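PDB 3IIB: peptidase M28 from Shewanella amazonensis SB2B, which probably acts as a zinc-dependent metallopeptidase with dipeptidase or carboxypeptidase activity, probably as a homodimer. Local coordinates for residues K8-L13 against M356-P361; V32-R37 against V48-A53; F86-V91 against N210-R215. All blocks are in the same frame, centred on the assembly; numbering follows the deposited sequence. Where two conformers were deposited one is given.

Interaction 1 (K8-L13 against M356-P361)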
loop_
_atom_site.group_PDB
_atom_site.type_symbol
_atom_site.label_atom_id
_atom_site.label_comp_id
_atom_site.label_asym_id
_atom_site.label_seq_id
_atom_site.Cartn_x
_atom_site.Cartn_y
_atom_site.Cartn_z
ATOM N N LYS A 8 30.137 29.253 -11.128
ATOM C CA LYS A 8 30.094 29.562 -9.688
ATOM C C LYS A 8 28.675 29.945 -9.228
ATOM O O LYS A 8 28.245 29.573 -8.126
ATOM C CB LYS A 8 31.065 30.680 -9.326
ATOM C CG LYS A 8 31.247 30.825 -7.834
ATOM C CD LYS A 8 32.456 31.677 -7.484
ATOM C CE LYS A 8 32.876 31.478 -6.021
ATOM N NZ LYS A 8 33.516 30.139 -5.786
ATOM N N VAL A 9 27.943 30.683 -10.057
ATOM C CA VAL A 9 26.534 30.955 -9.754
ATOM C C VAL A 9 25.778 29.620 -9.677
ATOM O O VAL A 9 24.979 29.414 -8.779
ATOM C CB VAL A 9 25.900 31.854 -10.810
ATOM C CG1 VAL A 9 24.364 31.862 -10.682
ATOM C CG2 VAL A 9 26.486 33.254 -10.679
ATOM N N ALA A 10 26.049 28.709 -10.609
ATOM C CA ALA A 10 25.371 27.416 -10.602
ATOM C C ALA A 10 25.715 26.622 -9.316
ATOM O O ALA A 10 24.871 25.989 -8.720
ATOM C CB ALA A 10 25.755 26.629 -11.826
ATOM N N GLU A 11 26.966 26.675 -8.898
ATOM C CA GLU A 11 27.338 26.066 -7.625
ATOM C C GLU A 11 26.533 26.651 -6.451
ATOM O O GLU A 11 26.047 25.913 -5.594
ATOM C CB GLU A 11 28.841 26.196 -7.408
ATOM C CG GLU A 11 29.545 25.278 -8.354
ATOM C CD GLU A 11 31.023 25.492 -8.446
ATOM O OE1 GLU A 11 31.536 26.493 -7.900
ATOM O OE2 GLU A 11 31.658 24.634 -9.095
ATOM N N GLN A 12 26.356 27.977 -6.445
ATOM C CA GLN A 12 25.614 28.662 -5.399
ATOM C C GLN A 12 24.127 28.372 -5.449
ATOM O O GLN A 12 23.504 28.221 -4.384
ATOM C CB GLN A 12 25.870 30.153 -5.434
ATOM C CG GLN A 12 27.262 30.420 -4.955
ATOM C CD GLN A 12 27.861 31.752 -5.352
ATOM O OE1 GLN A 12 27.211 32.596 -5.988
ATOM N NE2 GLN A 12 29.124 31.971 -4.927
ATOM N N LEU A 13 23.571 28.256 -6.657
ATOM C CA LEU A 13 22.179 27.825 -6.807
ATOM C C LEU A 13 21.955 26.458 -6.186
ATOM O O LEU A 13 20.947 26.220 -5.496
ATOM C CB LEU A 13 21.739 27.843 -8.275
ATOM C CG LEU A 13 21.602 29.248 -8.892
ATOM C CD1 LEU A 13 21.554 29.158 -10.454
ATOM C CD2 LEU A 13 20.349 29.962 -8.304
HETATM N N MSE A 356 27.688 21.359 -18.166
HETATM C CA MSE A 356 26.952 20.788 -17.044
HETATM C C MSE A 356 27.814 19.932 -16.136
HETATM O O MSE A 356 27.295 19.252 -15.272
HETATM C CB MSE A 356 25.731 20.029 -17.520
HETATM C CG MSE A 356 24.672 20.965 -18.141
HETATM SE SE MSE A 356 24.093 22.328 -16.926
HETATM C CE MSE A 356 23.674 21.391 -15.415
ATOM N N LYS A 357 29.134 19.962 -16.319
ATOM C CA LYS A 357 29.989 19.231 -15.389
ATOM C C LYS A 357 29.913 19.877 -14.016
ATOM O O LYS A 357 30.311 19.277 -13.045
ATOM C CB LYS A 357 31.408 19.099 -15.919
ATOM C CG LYS A 357 31.497 17.926 -16.908
ATOM C CD LYS A 357 32.870 17.782 -17.553
ATOM C CE LYS A 357 32.896 16.622 -18.546
ATOM N NZ LYS A 357 31.990 15.500 -18.169
ATOM N N VAL A 358 29.342 21.083 -13.945
ATOM C CA VAL A 358 29.066 21.708 -12.673
ATOM C C VAL A 358 28.172 20.830 -11.754
ATOM O O VAL A 358 28.244 20.959 -10.521
ATOM C CB VAL A 358 28.472 23.123 -12.848
ATOM C CG1 VAL A 358 27.068 23.106 -13.472
ATOM C CG2 VAL A 358 28.455 23.830 -11.529
ATOM N N ALA A 359 27.351 19.957 -12.353
ATOM C CA ALA A 359 26.442 19.069 -11.613
ATOM C C ALA A 359 27.070 17.728 -11.225
ATOM O O ALA A 359 26.451 16.958 -10.498
ATOM C CB ALA A 359 25.122 18.819 -12.411
ATOM N N GLU A 360 28.277 17.438 -11.704
ATOM C CA GLU A 360 28.965 16.205 -11.314
ATOM C C GLU A 360 28.988 15.990 -9.807
ATOM O O GLU A 360 28.662 14.900 -9.359
ATOM C CB GLU A 360 30.388 16.131 -11.934
ATOM C CG GLU A 360 30.359 15.749 -13.410
ATOM C CD GLU A 360 31.744 15.400 -13.972
ATOM O OE1 GLU A 360 32.737 15.910 -13.437
ATOM O OE2 GLU A 360 31.820 14.612 -14.945
ATOM N N PRO A 361 29.362 17.009 -9.022
ATOM C CA PRO A 361 29.333 16.838 -7.561
ATOM C C PRO A 361 27.976 16.536 -6.929
ATOM O O PRO A 361 27.934 16.096 -5.777
ATOM C CB PRO A 361 29.882 18.164 -7.042
ATOM C CG PRO A 361 30.708 18.685 -8.170
ATOM C CD PRO A 361 29.939 18.316 -9.379
HETATM O O HOH W 1 30.767 21.757 -9.161
#
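E11 and A10, on neighbouring positions of helix 3-19, meet the same partner, the side chain of V358 in the 3-10 turn that follows helix 346-355. E11 is the chain to follow. Its CB points across the face of the helix rather than at the turn, and the chain comes nearer beyond it: CG is turned anti to the carbonyl carbon (chi1 -71°), which brings that methylene against the turn, with E11 CG 3.7 Å from V358 CG2. Beyond CG the chain runs extended, passing over the valine at a slant. Of the carboxylate oxygens, OE2 is the one facing V358, 4.1 Å from V358 CG2, too apolar a neighbour to satisfy it. Two polar partners do that instead. Q7, one turn earlier on the same helix, gives a hydrogen bond to OE2 from NE2, and water 1 donates to E11 OE2 at 3.0 Å. The same water donates to V358 O, also at 3.0 Å, so both of its hydrogens are spent bridging the helix to the turn, and no direct hydrogen bond joins the two segments.

Beside this polar bridge the contact is plain hydrocarbon. V358 CG2, anti to the backbone N, nears A10 CB at 3.9 Å, while V358 CG1 is a little further from A10 CB at 4.1 Å; the valine thus straddles the alanine methyl with both branches. The turn owes its shape to i to i+3 backbone bonds, among them A359 N to M356 O. Q425 of helix 413-432 lies alongside, touching V358 and donating to A10 O, and W428 covers V9 and L13. The N-terminal helix is therefore packed against helix 413-432 and this turn, an outer layer of the M28 alpha/beta fold well away from the metal site.

Interaction 2 (V32-R37 against V48-A53)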
loop_
_atom_site.group_PDB
_atom_site.type_symbol
_atom_site.label_atom_id
_atom_site.label_comp_id
_atom_site.label_asym_id
_atom_site.label_seq_id
_atom_site.Cartn_x
_atom_site.Cartn_y
_atom_site.Cartn_z
ATOM N N VAL A 32 -1.804 19.402 -0.443
ATOM C CA VAL A 32 -2.773 19.717 0.630
ATOM C C VAL A 32 -3.906 20.633 0.164
ATOM O O VAL A 32 -5.078 20.338 0.418
ATOM C CB VAL A 32 -2.072 20.348 1.848
ATOM C CG1 VAL A 32 -3.117 20.803 2.933
ATOM C CG2 VAL A 32 -1.025 19.374 2.420
ATOM N N GLU A 33 -3.564 21.713 -0.555
ATOM C CA GLU A 33 -4.545 22.759 -0.876
ATOM C C GLU A 33 -5.376 22.479 -2.159
ATOM O O GLU A 33 -6.371 23.158 -2.403
ATOM C CB GLU A 33 -3.849 24.104 -0.979
ATOM C CG GLU A 33 -3.065 24.528 0.288
ATOM C CD GLU A 33 -2.138 25.694 0.024
ATOM O OE1 GLU A 33 -2.488 26.512 -0.841
ATOM O OE2 GLU A 33 -1.009 25.756 0.591
ATOM N N VAL A 34 -4.934 21.498 -2.936
ATOM C CA VAL A 34 -5.628 21.018 -4.113
ATOM C C VAL A 34 -5.877 19.547 -4.023
ATOM O O VAL A 34 -7.027 19.133 -4.147
ATOM C CB VAL A 34 -4.838 21.345 -5.412
ATOM C CG1 VAL A 34 -5.646 20.986 -6.676
ATOM C CG2 VAL A 34 -4.457 22.823 -5.429
ATOM N N GLY A 35 -4.830 18.738 -3.858
ATOM C CA GLY A 35 -4.981 17.298 -3.921
ATOM C C GLY A 35 -5.018 16.793 -5.364
ATOM O O GLY A 35 -4.463 17.430 -6.268
ATOM N N PRO A 36 -5.702 15.653 -5.601
ATOM C CA PRO A 36 -5.722 15.107 -6.953
ATOM C C PRO A 36 -6.376 16.097 -7.882
ATOM O O PRO A 36 -7.322 16.771 -7.472
ATOM C CB PRO A 36 -6.572 13.838 -6.816
ATOM C CG PRO A 36 -7.359 14.037 -5.605
ATOM C CD PRO A 36 -6.550 14.887 -4.671
ATOM N N ARG A 37 -5.895 16.200 -9.118
ATOM C CA ARG A 37 -6.422 17.212 -10.060
ATOM C C ARG A 37 -6.491 16.625 -11.484
ATOM O O ARG A 37 -5.709 16.945 -12.395
ATOM C CB ARG A 37 -5.563 18.495 -9.988
ATOM C CG ARG A 37 -4.107 18.212 -10.036
ATOM C CD ARG A 37 -3.266 18.903 -9.012
ATOM N NE ARG A 37 -1.906 18.410 -9.174
ATOM C CZ ARG A 37 -1.283 17.572 -8.357
ATOM N NH1 ARG A 37 -1.845 17.164 -7.225
ATOM N NH2 ARG A 37 -0.076 17.139 -8.692
ATOM N N VAL A 48 -5.276 25.082 -11.294
ATOM C CA VAL A 48 -4.853 26.239 -12.087
ATOM C C VAL A 48 -4.829 27.514 -11.209
ATOM O O VAL A 48 -3.854 28.285 -11.267
ATOM C CB VAL A 48 -5.744 26.390 -13.381
ATOM C CG1 VAL A 48 -5.594 27.786 -13.996
ATOM C CG2 VAL A 48 -5.447 25.238 -14.354
ATOM N N ASP A 49 -5.894 27.734 -10.430
ATOM C CA ASP A 49 -6.002 28.939 -9.633
ATOM C C ASP A 49 -4.884 28.904 -8.571
ATOM O O ASP A 49 -4.223 29.914 -8.306
ATOM C CB ASP A 49 -7.380 29.063 -9.013
ATOM C CG ASP A 49 -8.444 29.446 -10.039
ATOM O OD1 ASP A 49 -8.059 29.905 -11.122
ATOM O OD2 ASP A 49 -9.636 29.250 -9.762
ATOM N N TRP A 50 -4.612 27.713 -8.050
ATOM C CA TRP A 50 -3.564 27.554 -7.032
ATOM C C TRP A 50 -2.206 27.943 -7.626
ATOM O O TRP A 50 -1.424 28.622 -6.979
ATOM C CB TRP A 50 -3.538 26.127 -6.488
ATOM C CG TRP A 50 -2.270 25.814 -5.717
ATOM C CD1 TRP A 50 -2.088 25.938 -4.380
ATOM C CD2 TRP A 50 -1.033 25.355 -6.258
ATOM N NE1 TRP A 50 -0.800 25.591 -4.042
ATOM C CE2 TRP A 50 -0.137 25.204 -5.181
ATOM C CE3 TRP A 50 -0.601 25.001 -7.557
ATOM C CZ2 TRP A 50 1.179 24.768 -5.358
ATOM C CZ3 TRP A 50 0.722 24.571 -7.733
ATOM C CH2 TRP A 50 1.600 24.460 -6.630
ATOM N N ALA A 51 -1.956 27.501 -8.847
ATOM C CA ALA A 51 -0.646 27.681 -9.504
ATOM C C ALA A 51 -0.438 29.131 -9.868
ATOM O O ALA A 51 0.618 29.694 -9.629
ATOM C CB ALA A 51 -0.559 26.762 -10.738
ATOM N N ILE A 52 -1.477 29.778 -10.383
ATOM C CA ILE A 52 -1.410 31.212 -10.669
ATOM C C ILE A 52 -1.055 32.013 -9.392
ATOM O O ILE A 52 -0.113 32.849 -9.380
ATOM C CB ILE A 52 -2.745 31.689 -11.341
ATOM C CG1 ILE A 52 -2.911 31.133 -12.776
ATOM C CG2 ILE A 52 -2.778 33.193 -11.437
ATOM C CD1 ILE A 52 -1.923 31.737 -13.785
ATOM N N ALA A 53 -1.774 31.736 -8.302
ATOM C CA ALA A 53 -1.569 32.450 -7.051
ATOM C C ALA A 53 -0.155 32.162 -6.543
ATOM O O ALA A 53 0.520 33.059 -6.058
ATOM C CB ALA A 53 -2.639 32.031 -5.987
#
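E33, the last residue of helix 22-33, and V34 just after it meet the side chain of W50 on helix 42-57, one through oxygen and the other through carbon. The apolar part belongs to V34, whose CG2 is 3.6 Å from W50 CB and 3.7 Å from W50 CG, so this methyl presses on the root of the aromatic side chain. W50 has CG anti to its backbone N (chi1 165°), which sends the indole across to helix 22-33.

The polar part is at the pyrrole edge. E33 OE1 lies near the ring plane, 3.6 Å from W50 CD1, with the carboxylate turned 74° against the ring; this is a close electrostatic approach and not a hydrogen bond. True bonds run through S29, whose OG is paired with both W50 NE1 and E33 OE2. OE2 also forms a salt bridge with R215 of the second subunit, so the carboxylate that borders the indole sits at the dimer interface.

The motif is two consecutive helices joined by a short connection from V34 onward and packed together through W50. Replacing W50 by alanine would probably open a gap beside I26 and L30 and leave S29 OG without its indole partner.

Within the connection the arginine bonds to backbone carbonyls. G35 has backbone angles (phi 81°) that would jam a side chain against the preceding carbonyl. R37 NH1 donates to G35 O at 2.8 Å, the oxygen lying in the guanidinium plane though the donor stands above the carbonyl plane. The same guanidinium also bonds to the carbonyls of L258, T265 and G266, in the segment between zinc ligands H257 and D269.

Interaction 3 (F86-V91 against N210-R215)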
loop_
_atom_site.group_PDB
_atom_site.type_symbol
_atom_site.label_atom_id
_atom_site.label_comp_id
_atom_site.label_asym_id
_atom_site.label_seq_id
_atom_site.Cartn_x
_atom_site.Cartn_y
_atom_site.Cartn_z
ATOM N N PHE A 86 -13.028 -19.983 -5.856
ATOM C CA PHE A 86 -12.977 -19.645 -4.443
ATOM C C PHE A 86 -13.352 -18.176 -4.332
ATOM O O PHE A 86 -12.560 -17.299 -4.736
ATOM C CB PHE A 86 -11.557 -19.840 -3.908
ATOM C CG PHE A 86 -10.963 -21.174 -4.266
ATOM C CD1 PHE A 86 -11.567 -22.351 -3.828
ATOM C CD2 PHE A 86 -9.843 -21.260 -5.086
ATOM C CE1 PHE A 86 -11.050 -23.565 -4.171
ATOM C CE2 PHE A 86 -9.320 -22.486 -5.409
ATOM C CZ PHE A 86 -9.923 -23.626 -4.973
ATOM N N PRO A 87 -14.546 -17.895 -3.787
ATOM C CA PRO A 87 -14.980 -16.520 -3.871
ATOM C C PRO A 87 -14.113 -15.601 -3.013
ATOM O O PRO A 87 -13.874 -15.896 -1.854
ATOM C CB PRO A 87 -16.408 -16.580 -3.327
ATOM C CG PRO A 87 -16.833 -17.954 -3.502
ATOM C CD PRO A 87 -15.633 -18.782 -3.322
ATOM N N GLN A 88 -13.701 -14.473 -3.563
ATOM C CA GLN A 88 -12.870 -13.528 -2.861
ATOM C C GLN A 88 -13.011 -12.122 -3.425
ATOM O O GLN A 88 -13.206 -11.958 -4.629
ATOM C CB GLN A 88 -11.409 -13.911 -3.039
ATOM C CG GLN A 88 -11.000 -15.168 -2.384
ATOM C CD GLN A 88 -9.598 -15.156 -1.900
ATOM O OE1 GLN A 88 -9.125 -14.147 -1.440
ATOM N NE2 GLN A 88 -8.939 -16.330 -1.897
ATOM N N PRO A 89 -12.769 -11.102 -2.593
ATOM C CA PRO A 89 -12.720 -9.707 -3.060
ATOM C C PRO A 89 -11.488 -9.413 -3.903
ATOM O O PRO A 89 -10.428 -10.037 -3.717
ATOM C CB PRO A 89 -12.630 -8.893 -1.758
ATOM C CG PRO A 89 -12.985 -9.827 -0.661
ATOM C CD PRO A 89 -12.577 -11.178 -1.138
ATOM N N LEU A 90 -11.659 -8.522 -4.865
ATOM C CA LEU A 90 -10.559 -7.910 -5.582
ATOM C C LEU A 90 -10.498 -6.402 -5.315
ATOM O O LEU A 90 -11.493 -5.778 -4.899
ATOM C CB LEU A 90 -10.730 -8.170 -7.065
ATOM C CG LEU A 90 -10.783 -9.617 -7.535
ATOM C CD1 LEU A 90 -11.339 -9.687 -8.969
ATOM C CD2 LEU A 90 -9.418 -10.354 -7.427
ATOM N N VAL A 91 -9.319 -5.819 -5.520
ATOM C CA VAL A 91 -9.128 -4.374 -5.399
ATOM C C VAL A 91 -8.834 -3.951 -6.850
ATOM O O VAL A 91 -7.891 -4.428 -7.486
ATOM C CB VAL A 91 -7.989 -3.960 -4.443
ATOM C CG1 VAL A 91 -7.558 -2.504 -4.693
ATOM C CG2 VAL A 91 -8.442 -4.149 -2.923
ATOM N N ASN A 210 -3.874 -15.982 -10.679
ATOM C CA ASN A 210 -2.903 -16.933 -11.230
ATOM C C ASN A 210 -2.880 -18.239 -10.418
ATOM O O ASN A 210 -2.866 -19.325 -10.998
ATOM C CB ASN A 210 -1.488 -16.352 -11.256
ATOM C CG ASN A 210 -1.224 -15.419 -12.449
ATOM O OD1 ASN A 210 -1.925 -15.437 -13.475
ATOM N ND2 ASN A 210 -0.140 -14.644 -12.333
ATOM N N ALA A 211 -2.867 -18.136 -9.089
ATOM C CA ALA A 211 -2.845 -19.308 -8.188
ATOM C C ALA A 211 -4.063 -20.220 -8.392
ATOM O O ALA A 211 -3.968 -21.448 -8.301
ATOM C CB ALA A 211 -2.796 -18.822 -6.739
HETATM N N MSE A 212 -5.219 -19.618 -8.664
HETATM C CA MSE A 212 -6.408 -20.398 -8.997
HETATM C C MSE A 212 -6.337 -21.079 -10.377
HETATM O O MSE A 212 -6.766 -22.227 -10.518
HETATM C CB MSE A 212 -7.629 -19.486 -8.925
HETATM C CG MSE A 212 -7.994 -19.139 -7.495
HETATM SE SE MSE A 212 -9.623 -18.138 -7.365
HETATM C CE MSE A 212 -9.282 -17.314 -5.608
ATOM N N LEU A 213 -5.844 -20.343 -11.390
ATOM C CA LEU A 213 -5.637 -20.862 -12.722
ATOM C C LEU A 213 -4.634 -21.992 -12.712
ATOM O O LEU A 213 -4.789 -22.956 -13.453
ATOM C CB LEU A 213 -5.182 -19.767 -13.682
ATOM C CG LEU A 213 -6.229 -18.675 -13.969
ATOM C CD1 LEU A 213 -5.533 -17.510 -14.720
ATOM C CD2 LEU A 213 -7.441 -19.209 -14.737
ATOM N N LYS A 214 -3.614 -21.878 -11.865
ATOM C CA LYS A 214 -2.590 -22.924 -11.741
ATOM C C LYS A 214 -3.164 -24.208 -11.165
ATOM O O LYS A 214 -2.536 -25.260 -11.287
ATOM C CB LYS A 214 -1.388 -22.478 -10.877
ATOM C CG LYS A 214 -0.392 -21.586 -11.595
ATOM C CD LYS A 214 0.906 -21.420 -10.804
ATOM N N ARG A 215 -4.340 -24.130 -10.546
ATOM C CA ARG A 215 -5.031 -25.309 -10.066
ATOM C C ARG A 215 -5.917 -25.942 -11.148
ATOM O O ARG A 215 -6.711 -26.839 -10.846
ATOM C CB ARG A 215 -5.881 -24.955 -8.847
ATOM C CG ARG A 215 -5.044 -24.745 -7.592
ATOM C CD ARG A 215 -5.829 -23.882 -6.577
ATOM N NE ARG A 215 -5.334 -23.987 -5.209
ATOM C CZ ARG A 215 -4.256 -23.364 -4.728
ATOM N NH1 ARG A 215 -3.540 -22.519 -5.462
ATOM N NH2 ARG A 215 -3.936 -23.529 -3.465
#
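F86 and M212 both turn CG anti to the carbonyl carbon (chi1 -73° in M212), and M212 stays extended beyond it; this lays M212 alongside F86, the two chains running in opposite senses. F86 and P87 form the connection of a beta hairpin, strands 62-84 and 88-94, and M212 comes from the last turns of helix 203-213, so the contact packs the end of that helix against the tip of the hairpin. It is a Met-aromatic contact, here with selenium in place of sulfur because the residue was deposited as selenomethionine. M212 SE is 5.1 Å from the centroid of the F86 ring, an oblique approach. Closer carbons carry the packing: M212 CG comes to the ring edge, 3.7 Å from F86 CD2. Further along, the methyl M212 CE reaches past the ring to the backbone, 3.4 Å from F86 O, and is 3.9 Å from Q88 NE2.

I82 on strand 62-84 and V219 also touch M212. The outer side faces the second subunit: Q88 NE2 bonds to T31 O of the second subunit, and V32 of the second subunit packs on A211, M212 and R215.

R215 supplies the remaining touch. Its CD lies at the edge of the F86 ring, 3.9 Å from F86 CE2, and the guanidinium plane is turned 84° from the ring, so no stack forms. The charged end looks elsewhere: E28 of the second subunit holds NH2 in a salt bridge that offsets its charge. A bond within its own chain fixes the turn of the group as well. R215 NH1 donates to A211 O at 3.1 Å, nearly straight at 163°, the oxygen lying in the guanidinium plane while the nitrogen stands well above the plane of that carbonyl.

In the fold
From the N terminus, helix 3-19 opens the loop that interaction 1 closes far along the chain, after 342 residues, and the other two contacts both fall within it. Interaction 2 closes early, over ten residues, joining helices 22-33 and 42-57. Interaction 3 follows in series, spanning 118 residues and tying the start of strand 88-94 to the end of helix 203-213; neither crosses the other. Interactions 1 and 3 lie on opposite sides of the chain's centre, about 54 Å apart between centres. Interactions 2 and 3 come no nearer than about 17 Å between atoms in one chain, yet the dimer brings them together, for V32, E33, G35 and P36 of one subunit meet F86, Q88 and R215 of the other.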